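Local structure of O-succinylhomoserine sulfhydrylase (Mycobacterium tuberculosis, 3NDN) at residues A[219-225]-A[237-243]; A[128-133]-A[170-174]; A[350-354]-A[404-409]; A[283-288]-A[396-400]. The protein probably catalyses the pyridoxal-phosphate-dependent formation of L-homocysteine from O-succinyl-L-homoserine and hydrogen sulfide, a step in methionine biosynthesis. One frame throughout, in Å; residues are numbered along the deposited sequence.

Contact 1 of 4, residues A[219-225]-A[237-243]; sequences DVVVYSG and GGAILGD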
loop_
_atom_site.group_PDB
_atom_site.type_symbol
_atom_site.label_atom_id
_atom_site.label_comp_id
_atom_site.label_asym_id
_atom_site.label_seq_id
_atom_site.Cartn_x
_atom_site.Cartn_y
_atom_site.Cartn_z
ATOM N N ASP A 219 -7.798 -23.384 26.492
ATOM C CA ASP A 219 -6.386 -23.019 26.667
ATOM C C ASP A 219 -5.830 -22.134 25.542
ATOM O O ASP A 219 -4.974 -21.282 25.788
ATOM C CB ASP A 219 -5.525 -24.279 26.803
ATOM C CG ASP A 219 -5.968 -25.156 27.975
ATOM O OD1 ASP A 219 -5.535 -24.882 29.116
ATOM O OD2 ASP A 219 -6.775 -26.090 27.747
ATOM N N VAL A 220 -6.309 -22.369 24.323
ATOM C CA VAL A 220 -5.798 -21.749 23.080
ATOM C C VAL A 220 -6.960 -21.432 22.141
ATOM O O VAL A 220 -7.868 -22.262 21.968
ATOM C CB VAL A 220 -4.808 -22.712 22.322
ATOM C CG1 VAL A 220 -4.253 -22.054 21.044
ATOM C CG2 VAL A 220 -3.647 -23.150 23.231
ATOM N N VAL A 221 -6.945 -20.237 21.531
ATOM C CA VAL A 221 -7.940 -19.892 20.516
ATOM C C VAL A 221 -7.196 -19.473 19.234
ATOM O O VAL A 221 -6.174 -18.761 19.307
ATOM C CB VAL A 221 -8.924 -18.766 21.001
ATOM C CG1 VAL A 221 -9.871 -18.358 19.894
ATOM C CG2 VAL A 221 -9.723 -19.241 22.221
ATOM N N VAL A 222 -7.677 -19.950 18.083
ATOM C CA VAL A 222 -7.091 -19.555 16.780
ATOM C C VAL A 222 -8.106 -18.839 15.880
ATOM O O VAL A 222 -9.306 -19.186 15.868
ATOM C CB VAL A 222 -6.442 -20.758 15.984
ATOM C CG1 VAL A 222 -5.250 -21.332 16.717
ATOM C CG2 VAL A 222 -7.472 -21.838 15.680
ATOM N N TYR A 223 -7.610 -17.847 15.132
ATOM C CA TYR A 223 -8.420 -17.028 14.218
ATOM C C TYR A 223 -7.799 -16.941 12.832
ATOM O O TYR A 223 -6.585 -16.835 12.708
ATOM C CB TYR A 223 -8.584 -15.591 14.745
ATOM C CG TYR A 223 -9.550 -15.483 15.890
ATOM C CD1 TYR A 223 -10.909 -15.766 15.699
ATOM C CD2 TYR A 223 -9.124 -15.110 17.157
ATOM C CE1 TYR A 223 -11.813 -15.677 16.741
ATOM C CE2 TYR A 223 -10.024 -15.026 18.224
ATOM C CZ TYR A 223 -11.372 -15.322 17.999
ATOM O OH TYR A 223 -12.303 -15.252 19.013
ATOM N N SER A 224 -8.646 -16.993 11.803
ATOM C CA SER A 224 -8.324 -16.448 10.473
ATOM C C SER A 224 -8.695 -14.946 10.462
ATOM O O SER A 224 -9.836 -14.604 10.735
ATOM C CB SER A 224 -9.126 -17.191 9.388
ATOM O OG SER A 224 -9.061 -16.541 8.116
ATOM N N GLY A 225 -7.739 -14.061 10.179
ATOM C CA GLY A 225 -8.045 -12.632 9.935
ATOM C C GLY A 225 -8.689 -12.336 8.580
ATOM O O GLY A 225 -9.218 -11.234 8.348
ATOM N N GLY A 237 -4.537 -13.390 6.753
ATOM C CA GLY A 237 -3.778 -13.332 7.995
ATOM C C GLY A 237 -4.408 -14.257 9.022
ATOM O O GLY A 237 -5.489 -14.821 8.787
ATOM N N GLY A 238 -3.748 -14.410 10.156
ATOM C CA GLY A 238 -4.323 -15.184 11.283
ATOM C C GLY A 238 -3.653 -14.868 12.599
ATOM O O GLY A 238 -2.772 -14.004 12.657
ATOM N N ALA A 239 -4.053 -15.572 13.663
ATOM C CA ALA A 239 -3.436 -15.371 14.965
ATOM C C ALA A 239 -3.614 -16.567 15.894
ATOM O O ALA A 239 -4.608 -17.298 15.797
ATOM C CB ALA A 239 -3.995 -14.102 15.647
ATOM N N ILE A 240 -2.658 -16.717 16.809
ATOM C CA ILE A 240 -2.732 -17.715 17.899
ATOM C C ILE A 240 -2.778 -17.000 19.260
ATOM O O ILE A 240 -1.878 -16.218 19.583
ATOM C CB ILE A 240 -1.521 -18.670 17.870
ATOM C CG1 ILE A 240 -1.345 -19.299 16.474
ATOM C CG2 ILE A 240 -1.656 -19.766 18.962
ATOM C CD1 ILE A 240 0.069 -19.833 16.187
ATOM N N LEU A 241 -3.800 -17.292 20.070
ATOM C CA LEU A 241 -3.882 -16.726 21.436
ATOM C C LEU A 241 -3.858 -17.816 22.543
ATOM O O LEU A 241 -4.537 -18.839 22.412
ATOM C CB LEU A 241 -5.106 -15.808 21.586
ATOM C CG LEU A 241 -5.254 -14.634 20.586
ATOM C CD1 LEU A 241 -6.149 -15.040 19.409
ATOM C CD2 LEU A 241 -5.831 -13.403 21.277
ATOM N N GLY A 242 -3.071 -17.583 23.604
ATOM C CA GLY A 242 -2.901 -18.545 24.732
ATOM C C GLY A 242 -2.020 -18.031 25.886
ATOM O O GLY A 242 -1.805 -16.821 26.017
ATOM N N ASP A 243 -1.548 -18.943 26.743
ATOM C CA ASP A 243 -0.739 -18.585 27.928
ATOM C C ASP A 243 0.635 -18.046 27.506
ATOM O O ASP A 243 1.163 -18.447 26.467
ATOM C CB ASP A 243 -0.527 -19.807 28.839
ATOM C CG ASP A 243 -1.811 -20.298 29.505
ATOM O OD1 ASP A 243 -2.712 -19.492 29.806
ATOM O OD2 ASP A 243 -1.908 -21.520 29.764
HETATM O O HOH W 1 -2.275 -21.841 26.463
HETATM O O HOH W 2 -4.972 -19.914 28.354
#
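Leu241 reaches across to strand 220-224 through one branch of its side chain. Its CB sits beside the backbone, 3.9 Å from Val221 O. CG stands anti to the carbonyl carbon (chi1 -55°), and the turn about the next bond (chi2 95°) brings CD1 toward the neighbouring strand. CD1 lies 3.7 Å from Val221 O and meets the edge of the Tyr223 ring, 3.7 Å from Tyr223 CD2. The ring suits this place because its hydrocarbon edge packs against leucine while its hydroxyl reaches Glu94 and Asn203. Ala239, paired with Tyr223, packs its methyl on Leu90 of helix 81-94. On the face that carries Val222 and Ile240, Val220 CG1 lies alongside Ile240 CG2, 4.0 Å away, and Ile240 continues into helices 105-114 and 244-258.

The backbones run antiparallel. Val221 and Leu241 form a hydrogen-bonded pair, Leu241 N to Val221 O 2.9 Å, as do Tyr223 and Ala239. Gly238 passes close to the neighbouring strand, its CA 3.1 Å from Tyr223 O. Past the pairing, at the Asp219 end, water 1 joins Asp219 O to Asp243 N.

Ser224 OG binds the phosphate of the cofactor carried by residue 227. A single antiparallel strand, 238-242, set between 98-102 and 220-224 in an otherwise parallel seven-stranded sheet, with the lysine-bound cofactor just past the adjacent strand, is the hallmark of the large domain of fold type I pyridoxal phosphate enzymes.

Contact 2 of 4, residues A[128-133]-A[170-174]; sequences SLFGSC and VFFET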
loop_
_atom_site.group_PDB
_atom_site.type_symbol
_atom_site.label_atom_id
_atom_site.label_comp_id
_atom_site.label_asym_id
_atom_site.label_seq_id
_atom_site.Cartn_x
_atom_site.Cartn_y
_atom_site.Cartn_z
ATOM N N SER A 128 -16.018 -33.179 12.040
ATOM C CA SER A 128 -16.677 -32.184 11.180
ATOM C C SER A 128 -15.913 -30.869 11.125
ATOM O O SER A 128 -16.257 -29.907 11.831
ATOM C CB SER A 128 -18.126 -31.943 11.612
ATOM O OG SER A 128 -18.928 -33.088 11.356
ATOM N N LEU A 129 -14.887 -30.839 10.276
ATOM C CA LEU A 129 -13.968 -29.702 10.183
ATOM C C LEU A 129 -13.898 -29.079 8.785
ATOM O O LEU A 129 -14.264 -29.713 7.785
ATOM C CB LEU A 129 -12.557 -30.115 10.632
ATOM C CG LEU A 129 -12.354 -30.796 12.001
ATOM C CD1 LEU A 129 -10.961 -31.399 12.119
ATOM C CD2 LEU A 129 -12.612 -29.839 13.169
ATOM N N PHE A 130 -13.437 -27.828 8.739
ATOM C CA PHE A 130 -12.949 -27.162 7.511
ATOM C C PHE A 130 -12.012 -28.126 6.768
ATOM O O PHE A 130 -11.120 -28.713 7.380
ATOM C CB PHE A 130 -12.177 -25.905 7.932
ATOM C CG PHE A 130 -11.786 -24.968 6.797
ATOM C CD1 PHE A 130 -12.750 -24.390 5.975
ATOM C CD2 PHE A 130 -10.449 -24.595 6.626
ATOM C CE1 PHE A 130 -12.384 -23.492 4.944
ATOM C CE2 PHE A 130 -10.064 -23.703 5.608
ATOM C CZ PHE A 130 -11.038 -23.147 4.765
ATOM N N GLY A 131 -12.222 -28.287 5.460
ATOM C CA GLY A 131 -11.396 -29.167 4.614
ATOM C C GLY A 131 -9.913 -29.258 4.950
ATOM O O GLY A 131 -9.400 -30.354 5.254
ATOM N N SER A 132 -9.220 -28.120 4.878
ATOM C CA SER A 132 -7.786 -28.050 5.184
ATOM C C SER A 132 -7.435 -28.411 6.642
ATOM O O SER A 132 -6.376 -28.998 6.888
ATOM C CB SER A 132 -7.216 -26.681 4.818
ATOM O OG SER A 132 -7.120 -26.513 3.413
ATOM N N CYS A 133 -8.287 -28.043 7.602
ATOM C CA CYS A 133 -8.085 -28.485 8.999
ATOM C C CYS A 133 -8.115 -30.024 9.141
ATOM O O CYS A 133 -7.324 -30.591 9.906
ATOM C CB CYS A 133 -9.092 -27.846 9.963
ATOM S SG CYS A 133 -8.975 -26.028 10.090
ATOM N N VAL A 170 -6.551 -31.378 22.153
ATOM C CA VAL A 170 -7.927 -31.528 21.665
ATOM C C VAL A 170 -8.215 -30.366 20.675
ATOM O O VAL A 170 -7.878 -29.210 20.966
ATOM C CB VAL A 170 -8.923 -31.502 22.853
ATOM C CG1 VAL A 170 -10.360 -31.173 22.404
ATOM C CG2 VAL A 170 -8.887 -32.854 23.629
ATOM N N PHE A 171 -8.812 -30.666 19.518
ATOM C CA PHE A 171 -9.145 -29.626 18.505
ATOM C C PHE A 171 -10.589 -29.784 17.986
ATOM O O PHE A 171 -10.984 -30.886 17.622
ATOM C CB PHE A 171 -8.157 -29.697 17.324
ATOM C CG PHE A 171 -8.418 -28.672 16.227
ATOM C CD1 PHE A 171 -8.140 -27.328 16.430
ATOM C CD2 PHE A 171 -8.966 -29.057 15.004
ATOM C CE1 PHE A 171 -8.396 -26.370 15.424
ATOM C CE2 PHE A 171 -9.215 -28.109 13.987
ATOM C CZ PHE A 171 -8.929 -26.764 14.205
ATOM N N PHE A 172 -11.365 -28.690 17.941
ATOM C CA PHE A 172 -12.693 -28.684 17.284
ATOM C C PHE A 172 -13.115 -27.268 16.829
ATOM O O PHE A 172 -12.524 -26.282 17.279
ATOM C CB PHE A 172 -13.793 -29.312 18.176
ATOM C CG PHE A 172 -14.009 -28.607 19.516
ATOM C CD1 PHE A 172 -14.885 -27.527 19.626
ATOM C CD2 PHE A 172 -13.363 -29.061 20.670
ATOM C CE1 PHE A 172 -15.092 -26.875 20.861
ATOM C CE2 PHE A 172 -13.557 -28.424 21.915
ATOM C CZ PHE A 172 -14.428 -27.323 22.016
ATOM N N GLU A 173 -14.110 -27.203 15.936
ATOM C CA GLU A 173 -14.816 -25.961 15.555
ATOM C C GLU A 173 -16.265 -26.050 16.039
ATOM O O GLU A 173 -16.848 -27.142 16.031
ATOM C CB GLU A 173 -14.872 -25.792 14.028
ATOM C CG GLU A 173 -13.529 -25.743 13.292
ATOM C CD GLU A 173 -13.662 -26.063 11.794
ATOM O OE1 GLU A 173 -14.751 -25.816 11.206
ATOM O OE2 GLU A 173 -12.676 -26.565 11.205
ATOM N N THR A 174 -16.846 -24.913 16.449
ATOM C CA THR A 174 -18.289 -24.837 16.768
ATOM C C THR A 174 -18.841 -23.413 16.553
ATOM O O THR A 174 -18.219 -22.449 16.989
ATOM C CB THR A 174 -18.637 -25.374 18.203
ATOM O OG1 THR A 174 -20.062 -25.378 18.391
ATOM C CG2 THR A 174 -17.984 -24.538 19.312
HETATM O O HOH W 3 -16.241 -29.508 14.758
HETATM O O HOH W 4 -16.738 -27.434 10.062
#
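Leu129 lays its CD2 methyl obliquely against the Phe171 ring, 3.9 Å from Phe171 CE2. The ring is held out from its strand by an extended first torsion, CG anti to the backbone N (chi1 180°), and this brings CE2 into the corner formed by the leucine and Cys133, whose CB comes to 4.0 Å of Phe171 CE2. The thiol lies at the edge of the same ring, a sulfur-aromatic contact with Cys133 SG 5.4 Å from the ring centroid. A slim, weakly polar cysteine suits this spot, since SG also borders the carboxylate of Glu173.

That carboxylate ends an extended chain crossing Leu129. Its OE2 accepts the amide of Phe130, N to OE2 2.9 Å, on the syn side and 17° out of the carboxylate plane, while OE1 receives a second, weak bond from the same N-H.

The contact lies at the carboxy end of parallel strands in the alpha/beta large domain. Residues 128-130 belong to the loop from strand 122-126 to helix 131-143, and strand 169-173 runs parallel beside the first of these, with Phe171 bonded to Val124 and Ala126. Phe130 holds the N-cap position, so the glutamate lies near the helix start, whose partial positive charge would probably favour its anionic form.

Water 3 bridges the backbones, donating to Ser128 O at 3.0 Å and to Glu173 O at 2.8 Å. Phe130 packs on Arg77 of the second subunit, and Ser132 OG is hydrogen-bonded to His257 of that subunit.

Contact 3 of 4, residues A[350-354]-A[404-409]; sequences KMRLI and DLIADI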
loop_
_atom_site.group_PDB
_atom_site.type_symbol
_atom_site.label_atom_id
_atom_site.label_comp_id
_atom_site.label_asym_id
_atom_site.label_seq_id
_atom_site.Cartn_x
_atom_site.Cartn_y
_atom_site.Cartn_z
ATOM N N LYS A 350 -29.992 -17.763 -10.872
ATOM C CA LYS A 350 -30.995 -16.684 -10.940
ATOM C C LYS A 350 -30.712 -15.467 -10.048
ATOM O O LYS A 350 -31.318 -14.406 -10.235
ATOM C CB LYS A 350 -32.403 -17.231 -10.644
ATOM C CG LYS A 350 -33.038 -17.994 -11.781
ATOM C CD LYS A 350 -34.366 -18.664 -11.361
ATOM C CE LYS A 350 -35.462 -17.654 -11.017
ATOM N NZ LYS A 350 -36.010 -16.920 -12.198
ATOM N N MET A 351 -29.796 -15.613 -9.088
ATOM C CA MET A 351 -29.334 -14.477 -8.255
ATOM C C MET A 351 -28.815 -13.330 -9.130
ATOM O O MET A 351 -28.054 -13.574 -10.081
ATOM C CB MET A 351 -28.212 -14.912 -7.304
ATOM C CG MET A 351 -28.524 -16.098 -6.397
ATOM S SD MET A 351 -29.430 -15.622 -4.925
ATOM C CE MET A 351 -29.496 -17.170 -4.018
ATOM N N ARG A 352 -29.221 -12.094 -8.814
ATOM C CA ARG A 352 -28.757 -10.897 -9.542
ATOM C C ARG A 352 -28.065 -9.835 -8.655
ATOM O O ARG A 352 -27.561 -8.827 -9.172
ATOM C CB ARG A 352 -29.908 -10.269 -10.349
ATOM C CG ARG A 352 -30.441 -11.135 -11.522
ATOM C CD ARG A 352 -29.429 -11.203 -12.699
ATOM N NE ARG A 352 -29.856 -12.100 -13.784
ATOM C CZ ARG A 352 -29.629 -13.415 -13.830
ATOM N NH1 ARG A 352 -28.986 -14.039 -12.847
ATOM N NH2 ARG A 352 -30.057 -14.121 -14.866
ATOM N N LEU A 353 -28.061 -10.052 -7.337
ATOM C CA LEU A 353 -27.356 -9.172 -6.381
ATOM C C LEU A 353 -26.238 -9.904 -5.628
ATOM O O LEU A 353 -25.103 -9.404 -5.541
ATOM C CB LEU A 353 -28.342 -8.502 -5.390
ATOM C CG LEU A 353 -27.796 -7.468 -4.385
ATOM C CD1 LEU A 353 -27.363 -6.161 -5.071
ATOM C CD2 LEU A 353 -28.799 -7.150 -3.269
ATOM N N ILE A 354 -26.577 -11.064 -5.068
ATOM C CA ILE A 354 -25.635 -11.937 -4.349
ATOM C C ILE A 354 -24.702 -12.625 -5.374
ATOM O O ILE A 354 -25.183 -13.111 -6.394
ATOM C CB ILE A 354 -26.428 -12.976 -3.481
ATOM C CG1 ILE A 354 -27.258 -12.269 -2.392
ATOM C CG2 ILE A 354 -25.513 -14.044 -2.851
ATOM C CD1 ILE A 354 -28.391 -13.123 -1.785
ATOM N N ASP A 404 -33.366 -5.738 0.284
ATOM C CA ASP A 404 -32.847 -5.964 -1.067
ATOM C C ASP A 404 -32.363 -7.424 -1.211
ATOM O O ASP A 404 -32.518 -8.029 -2.277
ATOM C CB ASP A 404 -31.691 -4.990 -1.408
ATOM C CG ASP A 404 -32.143 -3.521 -1.582
ATOM O OD1 ASP A 404 -33.302 -3.259 -1.967
ATOM O OD2 ASP A 404 -31.306 -2.610 -1.356
ATOM N N LEU A 405 -31.780 -7.977 -0.143
ATOM C CA LEU A 405 -31.295 -9.372 -0.145
ATOM C C LEU A 405 -32.454 -10.387 -0.180
ATOM O O LEU A 405 -32.401 -11.382 -0.919
ATOM C CB LEU A 405 -30.373 -9.640 1.046
ATOM C CG LEU A 405 -29.001 -8.924 1.060
ATOM C CD1 LEU A 405 -28.352 -8.994 2.433
ATOM C CD2 LEU A 405 -28.063 -9.517 -0.010
ATOM N N ILE A 406 -33.477 -10.137 0.630
ATOM C CA ILE A 406 -34.697 -10.973 0.639
ATOM C C ILE A 406 -35.400 -10.993 -0.720
ATOM O O ILE A 406 -35.799 -12.060 -1.194
ATOM C CB ILE A 406 -35.657 -10.594 1.807
ATOM C CG1 ILE A 406 -35.067 -11.099 3.130
ATOM C CG2 ILE A 406 -37.059 -11.214 1.593
ATOM C CD1 ILE A 406 -35.663 -10.491 4.395
ATOM N N ALA A 407 -35.543 -9.823 -1.343
ATOM C CA ALA A 407 -36.047 -9.713 -2.706
ATOM C C ALA A 407 -35.262 -10.576 -3.716
ATOM O O ALA A 407 -35.874 -11.235 -4.542
ATOM C CB ALA A 407 -36.080 -8.239 -3.170
ATOM N N ASP A 408 -33.923 -10.543 -3.664
ATOM C CA ASP A 408 -33.069 -11.335 -4.570
ATOM C C ASP A 408 -33.232 -12.841 -4.343
ATOM O O ASP A 408 -33.271 -13.618 -5.297
ATOM C CB ASP A 408 -31.576 -10.923 -4.417
ATOM C CG ASP A 408 -30.682 -11.406 -5.585
ATOM O OD1 ASP A 408 -31.136 -11.410 -6.755
ATOM O OD2 ASP A 408 -29.493 -11.743 -5.340
ATOM N N ILE A 409 -33.321 -13.250 -3.079
ATOM C CA ILE A 409 -33.523 -14.662 -2.734
ATOM C C ILE A 409 -34.928 -15.146 -3.184
ATOM O O ILE A 409 -35.055 -16.210 -3.782
ATOM C CB ILE A 409 -33.297 -14.911 -1.219
ATOM C CG1 ILE A 409 -31.839 -14.596 -0.827
ATOM C CG2 ILE A 409 -33.646 -16.355 -0.819
ATOM C CD1 ILE A 409 -31.622 -14.523 0.712
HETATM O O HOH W 5 -33.055 -12.959 -8.324
#
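Asp408 projects from its helix as a blunt peg into the bend made by residues 351-354. With CG anti to the backbone N (chi1 -164°), its carboxylate stands out from the helix and enters the loop where three successive amides turn inward. OD1 uses its syn lone pair for Arg352 N, at 2.9 Å and nearly straight. OD2 takes two donors from the same face of its plane: Leu353 N at 3.0 Å, well above it, and Ile354 N at 3.0 Å, nearly along the C-O axis. Three backbone bonds hold the group against rotation, and a water near Lys350 O also reaches OD1. Aspartate suits this place because it is short enough to sit inside the bend yet offers two acceptors, and the amide dipoles would probably stabilise its charge.

The peg is walled by apolar side chains. Leu353 CB presses on it at 3.4 Å from Asp408 OD2, and Met351 passes at about a right angle, with its sulfur beside the same oxygen. The arrangement ties the loop between helix 340-350 and strand 355-356, outermost in its sheet, to the last helix of the chain, 402-413.

The loop in turn sends bumps into the helix surface. Ile354 fits the hollow between Leu405, Asp408 and Ile409: its CG1 lies 3.7 Å from Leu405 CD2, and its CD1 3.9 Å from Ile409 CG1. Leu353 CD2 settles between Asp404 and Leu405, 4.1 Å from Asp404 CB and from Leu405 CD2. Arg33 of the third subunit packs on Leu353, and Asp404 OD2 bonds Thr29 and Ser26 of that subunit.

Contact 4 of 4, residues A[283-288]-A[396-400]; sequences HSNASA and SVGLE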
loop_
_atom_site.group_PDB
_atom_site.type_symbol
_atom_site.label_atom_id
_atom_site.label_comp_id
_atom_site.label_asym_id
_atom_site.label_seq_id
_atom_site.Cartn_x
_atom_site.Cartn_y
_atom_site.Cartn_z
ATOM N N HIS A 283 -24.679 -5.805 12.849
ATOM C CA HIS A 283 -25.614 -5.621 11.744
ATOM C C HIS A 283 -25.811 -6.899 10.913
ATOM O O HIS A 283 -26.962 -7.256 10.572
ATOM C CB HIS A 283 -25.209 -4.404 10.887
ATOM C CG HIS A 283 -25.715 -3.093 11.425
ATOM N ND1 HIS A 283 -25.131 -2.441 12.494
ATOM C CD2 HIS A 283 -26.768 -2.327 11.051
ATOM C CE1 HIS A 283 -25.796 -1.327 12.746
ATOM N NE2 HIS A 283 -26.797 -1.237 11.888
ATOM N N SER A 284 -24.718 -7.596 10.605
ATOM C CA SER A 284 -24.804 -8.850 9.828
ATOM C C SER A 284 -25.515 -10.003 10.573
ATOM O O SER A 284 -26.276 -10.779 9.959
ATOM C CB SER A 284 -23.422 -9.280 9.341
ATOM O OG SER A 284 -22.953 -8.403 8.337
ATOM N N ASN A 285 -25.289 -10.091 11.887
ATOM C CA ASN A 285 -26.003 -11.059 12.743
ATOM C C ASN A 285 -27.513 -10.822 12.751
ATOM O O ASN A 285 -28.281 -11.768 12.598
ATOM C CB ASN A 285 -25.441 -11.038 14.169
ATOM C CG ASN A 285 -26.142 -12.032 15.103
ATOM O OD1 ASN A 285 -25.882 -13.233 15.065
ATOM N ND2 ASN A 285 -26.994 -11.511 15.984
ATOM N N ALA A 286 -27.943 -9.558 12.910
ATOM C CA ALA A 286 -29.360 -9.225 12.898
ATOM C C ALA A 286 -30.000 -9.504 11.539
ATOM O O ALA A 286 -31.150 -9.996 11.456
ATOM C CB ALA A 286 -29.583 -7.755 13.326
ATOM N N SER A 287 -29.252 -9.193 10.480
ATOM C CA SER A 287 -29.695 -9.425 9.103
ATOM C C SER A 287 -29.840 -10.931 8.812
ATOM O O SER A 287 -30.852 -11.373 8.237
ATOM C CB SER A 287 -28.721 -8.750 8.124
ATOM O OG SER A 287 -29.124 -8.924 6.772
ATOM N N ALA A 288 -28.862 -11.718 9.254
ATOM C CA ALA A 288 -28.913 -13.184 9.063
ATOM C C ALA A 288 -30.114 -13.830 9.813
ATOM O O ALA A 288 -30.773 -14.758 9.292
ATOM C CB ALA A 288 -27.603 -13.806 9.488
ATOM N N SER A 396 -23.831 -16.524 2.806
ATOM C CA SER A 396 -23.010 -15.683 3.696
ATOM C C SER A 396 -23.542 -14.250 3.670
ATOM O O SER A 396 -23.537 -13.602 2.624
ATOM C CB SER A 396 -21.545 -15.762 3.266
ATOM O OG SER A 396 -20.681 -14.975 4.079
ATOM N N VAL A 397 -24.004 -13.760 4.821
ATOM C CA VAL A 397 -24.696 -12.446 4.923
ATOM C C VAL A 397 -23.774 -11.256 5.229
ATOM O O VAL A 397 -23.054 -11.254 6.241
ATOM C CB VAL A 397 -25.868 -12.511 5.941
ATOM C CG1 VAL A 397 -26.596 -11.147 6.088
ATOM C CG2 VAL A 397 -26.879 -13.593 5.506
ATOM N N GLY A 398 -23.820 -10.250 4.347
ATOM C CA GLY A 398 -23.003 -9.046 4.443
ATOM C C GLY A 398 -23.776 -7.828 4.955
ATOM O O GLY A 398 -24.561 -7.930 5.902
ATOM N N LEU A 399 -23.547 -6.685 4.314
ATOM C CA LEU A 399 -24.023 -5.386 4.797
ATOM C C LEU A 399 -25.042 -4.683 3.896
ATOM O O LEU A 399 -25.506 -3.582 4.221
ATOM C CB LEU A 399 -22.810 -4.460 5.084
ATOM C CG LEU A 399 -21.876 -4.837 6.238
ATOM C CD1 LEU A 399 -20.656 -3.886 6.350
ATOM C CD2 LEU A 399 -22.617 -4.898 7.576
ATOM N N GLU A 400 -25.422 -5.305 2.781
ATOM C CA GLU A 400 -26.485 -4.739 1.934
ATOM C C GLU A 400 -27.827 -4.651 2.715
ATOM O O GLU A 400 -28.005 -5.328 3.743
ATOM C CB GLU A 400 -26.663 -5.533 0.626
ATOM C CG GLU A 400 -25.376 -5.807 -0.158
ATOM C CD GLU A 400 -24.729 -7.156 0.181
ATOM O OE1 GLU A 400 -24.830 -7.620 1.329
ATOM O OE2 GLU A 400 -24.084 -7.748 -0.702
HETATM O O HOH W 6 -27.249 -6.993 5.682
#
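Ser284 donates its hydroxyl to the carbonyl of Gly398, OG to O 3.0 Å, approaching from above the carbonyl plane rather than along a lone pair (64° out of it). Leu399 packs beside it, its CD2 methyl 3.6 Å from Ser284 OG. One turn farther along the helix, Ser287 and Ala288 are straddled by Val397: CG1, anti to the backbone N (chi1 179°), touches Ser287 OG at 3.4 Å, while CG2 meets Ala288 CB at 4.1 Å. Small residues suit this helix face, because the loop backbone comes close, Ser284 CA to Gly398 CA 5.7 Å.

Water 6 forms the next layer. It accepts from Ser287 OG at 2.9 Å and donates to Gly398 O and, at 2.7 Å, to Glu400 O. Ser287 OG is also hydrogen-bonded to Thr402 at the start of helix 402-413.

Farther out, Ser365 OG holds both Gly398 N and Glu400 OE1, fixing the loop that leaves strand 392-396. Glu400 OE2 forms a salt bridge with Arg33 of the third subunit.

Gly398 O thus accepts two bonds, one from Ser284 OG and one from a water that Ser287 OG donates to. The carbonyls of Gly398 and Glu400 are met by a serine hydroxyl and by water, which implies that the loop is joined to the long helix 277-296 by directional polar bonds as well as by the valine's packing.

The four contacts fall into two pairs. Contacts 1 and 2 share the seven-stranded sheet, with centres about 14 Å apart and nearest atoms about 5 Å apart. Contact 1 bonds the cofactor phosphate directly through Ser224, and contact 2 borders the second subunit. Contacts 3 and 4 also have centres about 14 Å apart, but they touch, Leu405 CD1 lying 3.9 Å from Glu400 O, and their segments alternate along the chain. Both face the third subunit, where Arg33 meets Leu353 of contact 3 and Glu400 of contact 4. The pairs are well separated: contact 4 lies about 24 Å from contacts 1 and 2, centre to centre, and contact 3 about 35 Å from contact 1.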